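Local coordinates for protein putative peptidase M23 (Pseudomonas aeruginosa PAO1, PDB 2HSI) that is a putative zinc-dependent metallopeptidase of family M23, whose biological role is not established, at residues Arg52-Gly57 and Glu88-Thr93; Lys58-Val63 and Trp70-Gly75. All blocks are in the same frame, centred on the assembly; numbering follows the deposited sequence.

Contact 1: residues Arg52-Gly57 and Glu88-Thr93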
loop_
_atom_site.group_PDB
_atom_site.type_symbol
_atom_site.label_atom_id
_atom_site.label_comp_id
_atom_site.label_asym_id
_atom_site.label_seq_id
_atom_site.Cartn_x
_atom_site.Cartn_y
_atom_site.Cartn_z
ATOM N N ARG A 52 -1.104 -14.495 -13.431
ATOM C CA ARG A 52 -0.724 -13.098 -13.241
ATOM C C ARG A 52 -1.930 -12.226 -13.617
ATOM O O ARG A 52 -2.734 -12.603 -14.466
ATOM C CB ARG A 52 0.469 -12.737 -14.113
ATOM C CG ARG A 52 1.807 -13.263 -13.622
ATOM C CD ARG A 52 2.943 -12.611 -14.416
ATOM N NE ARG A 52 4.243 -12.786 -13.771
ATOM C CZ ARG A 52 5.206 -13.598 -14.208
ATOM N NH1 ARG A 52 5.038 -14.319 -15.309
ATOM N NH2 ARG A 52 6.350 -13.684 -13.544
ATOM N N ALA A 53 -2.058 -11.073 -12.974
ATOM C CA ALA A 53 -3.191 -10.183 -13.238
ATOM C C ALA A 53 -2.699 -8.751 -13.368
ATOM O O ALA A 53 -1.688 -8.393 -12.781
ATOM C CB ALA A 53 -4.222 -10.293 -12.134
ATOM N N PHE A 54 -3.423 -7.948 -14.151
ATOM C CA PHE A 54 -3.041 -6.570 -14.467
ATOM C C PHE A 54 -4.288 -5.701 -14.441
ATOM O O PHE A 54 -5.326 -6.088 -14.989
ATOM C CB PHE A 54 -2.388 -6.476 -15.855
ATOM C CG PHE A 54 -1.050 -7.151 -15.950
ATOM C CD1 PHE A 54 0.117 -6.430 -15.724
ATOM C CD2 PHE A 54 -0.953 -8.510 -16.270
ATOM C CE1 PHE A 54 1.355 -7.046 -15.812
ATOM C CE2 PHE A 54 0.274 -9.130 -16.346
ATOM C CZ PHE A 54 1.429 -8.400 -16.121
ATOM N N TYR A 55 -4.180 -4.543 -13.794
ATOM C CA TYR A 55 -5.245 -3.533 -13.792
ATOM C C TYR A 55 -4.689 -2.196 -14.246
ATOM O O TYR A 55 -3.748 -1.673 -13.640
ATOM C CB TYR A 55 -5.861 -3.408 -12.398
ATOM C CG TYR A 55 -6.934 -2.339 -12.261
ATOM C CD1 TYR A 55 -8.074 -2.343 -13.089
ATOM C CD2 TYR A 55 -6.836 -1.350 -11.279
ATOM C CE1 TYR A 55 -9.065 -1.375 -12.954
ATOM C CE2 TYR A 55 -7.819 -0.382 -11.133
ATOM C CZ TYR A 55 -8.931 -0.399 -11.973
ATOM O OH TYR A 55 -9.901 0.557 -11.817
ATOM N N GLN A 56 -5.277 -1.661 -15.322
ATOM C CA GLN A 56 -4.796 -0.437 -15.990
ATOM C C GLN A 56 -3.315 -0.544 -16.401
ATOM O O GLN A 56 -2.571 0.436 -16.344
ATOM C CB GLN A 56 -5.074 0.811 -15.122
ATOM C CG GLN A 56 -6.539 0.918 -14.644
ATOM C CD GLN A 56 -6.795 2.016 -13.608
ATOM O OE1 GLN A 56 -6.014 2.222 -12.679
ATOM N NE2 GLN A 56 -7.923 2.697 -13.752
ATOM N N GLY A 57 -2.895 -1.750 -16.785
ATOM C CA GLY A 57 -1.510 -2.005 -17.217
ATOM C C GLY A 57 -0.498 -2.274 -16.104
ATOM O O GLY A 57 0.667 -2.534 -16.378
ATOM N N GLU A 88 -6.988 -7.816 -16.599
ATOM C CA GLU A 88 -6.372 -8.746 -17.531
ATOM C C GLU A 88 -5.718 -9.890 -16.739
ATOM O O GLU A 88 -4.892 -9.652 -15.858
ATOM C CB GLU A 88 -5.323 -8.042 -18.395
ATOM C CG GLU A 88 -5.874 -6.956 -19.301
ATOM C CD GLU A 88 -4.794 -6.277 -20.115
ATOM O OE1 GLU A 88 -3.957 -5.566 -19.516
ATOM O OE2 GLU A 88 -4.777 -6.457 -21.353
ATOM N N VAL A 89 -6.106 -11.124 -17.039
ATOM C CA VAL A 89 -5.547 -12.283 -16.344
ATOM C C VAL A 89 -4.701 -13.057 -17.339
ATOM O O VAL A 89 -5.120 -13.304 -18.479
ATOM C CB VAL A 89 -6.650 -13.204 -15.732
ATOM C CG1 VAL A 89 -6.041 -14.287 -14.842
ATOM C CG2 VAL A 89 -7.658 -12.381 -14.947
ATOM N N ARG A 90 -3.499 -13.425 -16.902
ATOM C CA ARG A 90 -2.581 -14.213 -17.724
ATOM C C ARG A 90 -2.282 -15.550 -17.073
ATOM O O ARG A 90 -1.790 -15.614 -15.941
ATOM C CB ARG A 90 -1.285 -13.448 -18.001
ATOM C CG ARG A 90 -1.508 -12.087 -18.580
ATOM C CD ARG A 90 -0.265 -11.554 -19.231
ATOM N NE ARG A 90 -0.544 -10.254 -19.815
ATOM C CZ ARG A 90 0.335 -9.276 -20.001
ATOM N NH1 ARG A 90 1.608 -9.407 -19.647
ATOM N NH2 ARG A 90 -0.084 -8.143 -20.539
ATOM N N ALA A 91 -2.574 -16.621 -17.806
ATOM C CA ALA A 91 -2.322 -17.972 -17.335
ATOM C C ALA A 91 -1.831 -18.829 -18.506
ATOM O O ALA A 91 -2.164 -18.558 -19.658
ATOM C CB ALA A 91 -3.591 -18.559 -16.721
ATOM N N ALA A 92 -1.017 -19.840 -18.204
ATOM C CA ALA A 92 -0.460 -20.731 -19.232
ATOM C C ALA A 92 -1.569 -21.295 -20.111
ATOM O O ALA A 92 -1.446 -21.287 -21.333
ATOM C CB ALA A 92 0.357 -21.865 -18.598
ATOM N N THR A 93 -2.665 -21.720 -19.477
ATOM C CA THR A 93 -3.829 -22.269 -20.179
ATOM C C THR A 93 -4.636 -21.225 -20.951
ATOM O O THR A 93 -5.692 -21.535 -21.479
ATOM C CB THR A 93 -4.794 -23.007 -19.211
ATOM O OG1 THR A 93 -5.059 -22.183 -18.067
ATOM C CG2 THR A 93 -4.191 -24.333 -18.758
HETATM O O HOH W 1 -4.486 -3.968 -17.512
#
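Residues Arg52-Gly57 and Glu88-Thr93 pair as antiparallel strands in the six-stranded sheet of the M23 N-terminal region, well away from the zinc site. The short strands run at 161° to each other. Arg52 with Arg90 and Phe54 with Glu88 form the hydrogen-bonded pairs, while Ala53 and Val89 make the non-hydrogen-bonded pair between them. Of the four backbone bonds, Arg90 N to Arg52 O is the shortest at 2.7 Å and is almost straight. Ala53 and Val89 turn their side chains to the buried face, where Ala53 touches Val62 and Val89 reaches His96 and Glu98 on the next strand.

Phe54 and Arg90 carry the more open face. With CG of Phe54 beside its backbone N (chi1 -68°), the ring leans along the sheet toward Arg90, whose extended chain lays the guanidinium over one face of the ring. The two planes are 36° apart, and Arg90 CZ lies 4.2 Å from the ring centroid, an off-centre cation-pi contact. Phe54 CE2 makes the nearest approach, 3.6 Å from Arg90 NH1. Where the strand ends, a water bridges the turn to the neighbouring strand: it accepts from Gly57 N at 2.8 Å and donates to the carboxylate atom OE1 of Glu88 at 2.6 Å.

Contact 2: residues Lys58-Val63 and Trp70-Gly75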
loop_
_atom_site.group_PDB
_atom_site.type_symbol
_atom_site.label_atom_id
_atom_site.label_comp_id
_atom_site.label_asym_id
_atom_site.label_seq_id
_atom_site.Cartn_x
_atom_site.Cartn_y
_atom_site.Cartn_z
ATOM N N LYS A 58 -0.943 -2.206 -14.855
ATOM C CA LYS A 58 -0.084 -2.378 -13.682
ATOM C C LYS A 58 -0.301 -3.766 -13.080
ATOM O O LYS A 58 -1.447 -4.167 -12.898
ATOM C CB LYS A 58 -0.427 -1.333 -12.620
ATOM C CG LYS A 58 -0.449 0.138 -13.106
ATOM C CD LYS A 58 0.887 0.830 -12.880
ATOM C CE LYS A 58 0.917 2.256 -13.454
ATOM N NZ LYS A 58 0.086 3.228 -12.687
ATOM N N PRO A 59 0.793 -4.485 -12.738
ATOM C CA PRO A 59 0.658 -5.816 -12.125
ATOM C C PRO A 59 -0.008 -5.764 -10.751
ATOM O O PRO A 59 0.237 -4.834 -9.971
ATOM C CB PRO A 59 2.113 -6.316 -12.044
ATOM C CG PRO A 59 2.940 -5.094 -12.048
ATOM C CD PRO A 59 2.208 -4.112 -12.919
ATOM N N VAL A 60 -0.845 -6.765 -10.473
ATOM C CA VAL A 60 -1.724 -6.796 -9.315
ATOM C C VAL A 60 -1.411 -8.005 -8.416
ATOM O O VAL A 60 -1.046 -9.067 -8.917
ATOM C CB VAL A 60 -3.212 -6.843 -9.799
ATOM C CG1 VAL A 60 -4.172 -7.217 -8.698
ATOM C CG2 VAL A 60 -3.596 -5.521 -10.421
ATOM N N LEU A 61 -1.554 -7.811 -7.101
ATOM C CA LEU A 61 -1.407 -8.866 -6.076
ATOM C C LEU A 61 -2.380 -10.030 -6.287
ATOM O O LEU A 61 -3.605 -9.845 -6.355
ATOM C CB LEU A 61 -1.609 -8.270 -4.676
ATOM C CG LEU A 61 -1.741 -9.183 -3.443
ATOM C CD1 LEU A 61 -0.491 -10.007 -3.274
ATOM C CD2 LEU A 61 -2.009 -8.367 -2.187
ATOM N N VAL A 62 -1.813 -11.226 -6.391
ATOM C CA VAL A 62 -2.578 -12.451 -6.619
ATOM C C VAL A 62 -2.268 -13.450 -5.501
ATOM O O VAL A 62 -1.105 -13.777 -5.246
ATOM C CB VAL A 62 -2.266 -13.059 -8.020
ATOM C CG1 VAL A 62 -2.924 -14.419 -8.189
ATOM C CG2 VAL A 62 -2.702 -12.119 -9.153
ATOM N N VAL A 63 -3.310 -13.912 -4.817
ATOM C CA VAL A 63 -3.158 -14.852 -3.700
ATOM C C VAL A 63 -4.245 -15.921 -3.785
ATOM O O VAL A 63 -5.285 -15.701 -4.402
ATOM C CB VAL A 63 -3.229 -14.149 -2.299
ATOM C CG1 VAL A 63 -2.120 -13.112 -2.124
ATOM C CG2 VAL A 63 -4.595 -13.497 -2.043
ATOM N N TRP A 70 -7.700 -18.745 -6.728
ATOM C CA TRP A 70 -6.891 -17.557 -6.958
ATOM C C TRP A 70 -7.751 -16.303 -7.063
ATOM O O TRP A 70 -8.736 -16.244 -7.822
ATOM C CB TRP A 70 -6.031 -17.712 -8.207
ATOM C CG TRP A 70 -4.938 -18.732 -8.090
ATOM C CD1 TRP A 70 -4.886 -19.959 -8.708
ATOM C CD2 TRP A 70 -3.717 -18.611 -7.334
ATOM N NE1 TRP A 70 -3.711 -20.603 -8.374
ATOM C CE2 TRP A 70 -2.977 -19.797 -7.539
ATOM C CE3 TRP A 70 -3.171 -17.606 -6.518
ATOM C CZ2 TRP A 70 -1.719 -20.015 -6.938
ATOM C CZ3 TRP A 70 -1.923 -17.823 -5.923
ATOM C CH2 TRP A 70 -1.219 -19.024 -6.134
ATOM N N ILE A 71 -7.377 -15.301 -6.278
ATOM C CA ILE A 71 -8.075 -14.019 -6.288
ATOM C C ILE A 71 -7.056 -12.902 -6.516
ATOM O O ILE A 71 -5.889 -13.034 -6.142
ATOM C CB ILE A 71 -8.883 -13.773 -4.971
ATOM C CG1 ILE A 71 -8.013 -14.038 -3.735
ATOM C CG2 ILE A 71 -10.165 -14.626 -4.927
ATOM C CD1 ILE A 71 -8.578 -13.508 -2.424
ATOM N N ALA A 72 -7.488 -11.824 -7.168
ATOM C CA ALA A 72 -6.695 -10.590 -7.198
ATOM C C ALA A 72 -7.203 -9.629 -6.123
ATOM O O ALA A 72 -8.412 -9.535 -5.871
ATOM C CB ALA A 72 -6.759 -9.937 -8.577
ATOM N N VAL A 73 -6.280 -8.921 -5.481
ATOM C CA VAL A 73 -6.615 -7.916 -4.473
ATOM C C VAL A 73 -6.146 -6.605 -5.087
ATOM O O VAL A 73 -4.940 -6.338 -5.149
ATOM C CB VAL A 73 -5.928 -8.210 -3.104
ATOM C CG1 VAL A 73 -6.211 -7.113 -2.086
ATOM C CG2 VAL A 73 -6.400 -9.551 -2.545
ATOM N N VAL A 74 -7.113 -5.827 -5.579
ATOM C CA VAL A 74 -6.860 -4.763 -6.557
ATOM C C VAL A 74 -7.055 -3.399 -5.912
ATOM O O VAL A 74 -8.117 -3.124 -5.354
ATOM C CB VAL A 74 -7.829 -4.870 -7.789
ATOM C CG1 VAL A 74 -7.458 -3.864 -8.887
ATOM C CG2 VAL A 74 -7.858 -6.284 -8.371
ATOM N N GLY A 75 -6.031 -2.551 -5.992
ATOM C CA GLY A 75 -6.134 -1.175 -5.510
ATOM C C GLY A 75 -6.824 -0.299 -6.546
ATOM O O GLY A 75 -6.465 -0.335 -7.723
HETATM O O HOH W 2 -2.704 -5.232 -6.310
#
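Val63 and Val73 bury the most surface in this beta hairpin, where residues 58-63 and 70-75 run antiparallel at 148°. Val63 contributes the larger share. Both its backbone groups bond to Ile71: Ile71 N reaches Val63 O at 2.8 Å, and Val63 N reaches Ile71 O at 3.0 Å, each nearly in line with the carbonyl it meets. Its CG2 stands between the backbone N and the carbonyl carbon and meets Ile71 CG1 at 3.9 Å; CG1 of Ile71 takes the equivalent position on its own residue (chi1 49°), which directs it toward Val63. On the same face Val73 lies side by side with Leu61, its CB 4.0 Å from Leu61 CD2, and its backbone N bonds to Leu61 O at 3.0 Å.

Val62 and Ala72 share the other face. Val60 points toward strand 70-75, and its CG1, anti to the backbone N, packs against both Ala72 CB and Val74 CG2, at 3.8 Å each. The indole of Trp70 swings across the hairpin, crossing Val62 at about a right angle, with CE3 3.6 Å from Val62 CG1 and 3.4 Å from Val63 C; its NE1 bonds to Gly48 O. Farther along, the strands diverge and a water spans them, accepting from Leu61 N and donating to Val73 O.

Outside the hairpin, strand 70-75 pairs with strand 39-43 through Ala72 and Val74, and strand 58-64 pairs with strand 52-55. Leu87 of strand 83-90 packs on Val60, Ala72 and Val74.

In the fold
Both contacts belong to one antiparallel sheet, and strands 52-55 and 58-64, consecutive in the chain, join them side by side: Ala53 O and Val60 N, 2.9 Å apart, probably share a hydrogen bond, and Tyr55 CD2 packs 3.5 Å from Val74 CG1. Contact 2 is a local hairpin, whereas contact 1 brings together segments 31 residues apart at their closest ends, with that hairpin in the intervening chain. Contact 2 is the buried one, its side chains aliphatic apart from an indole, and it lies closer to the chain's centre. Contact 1 is only partly buried; there an arginine-aromatic pair and a water-bridged carboxylate replace most of the aliphatic packing.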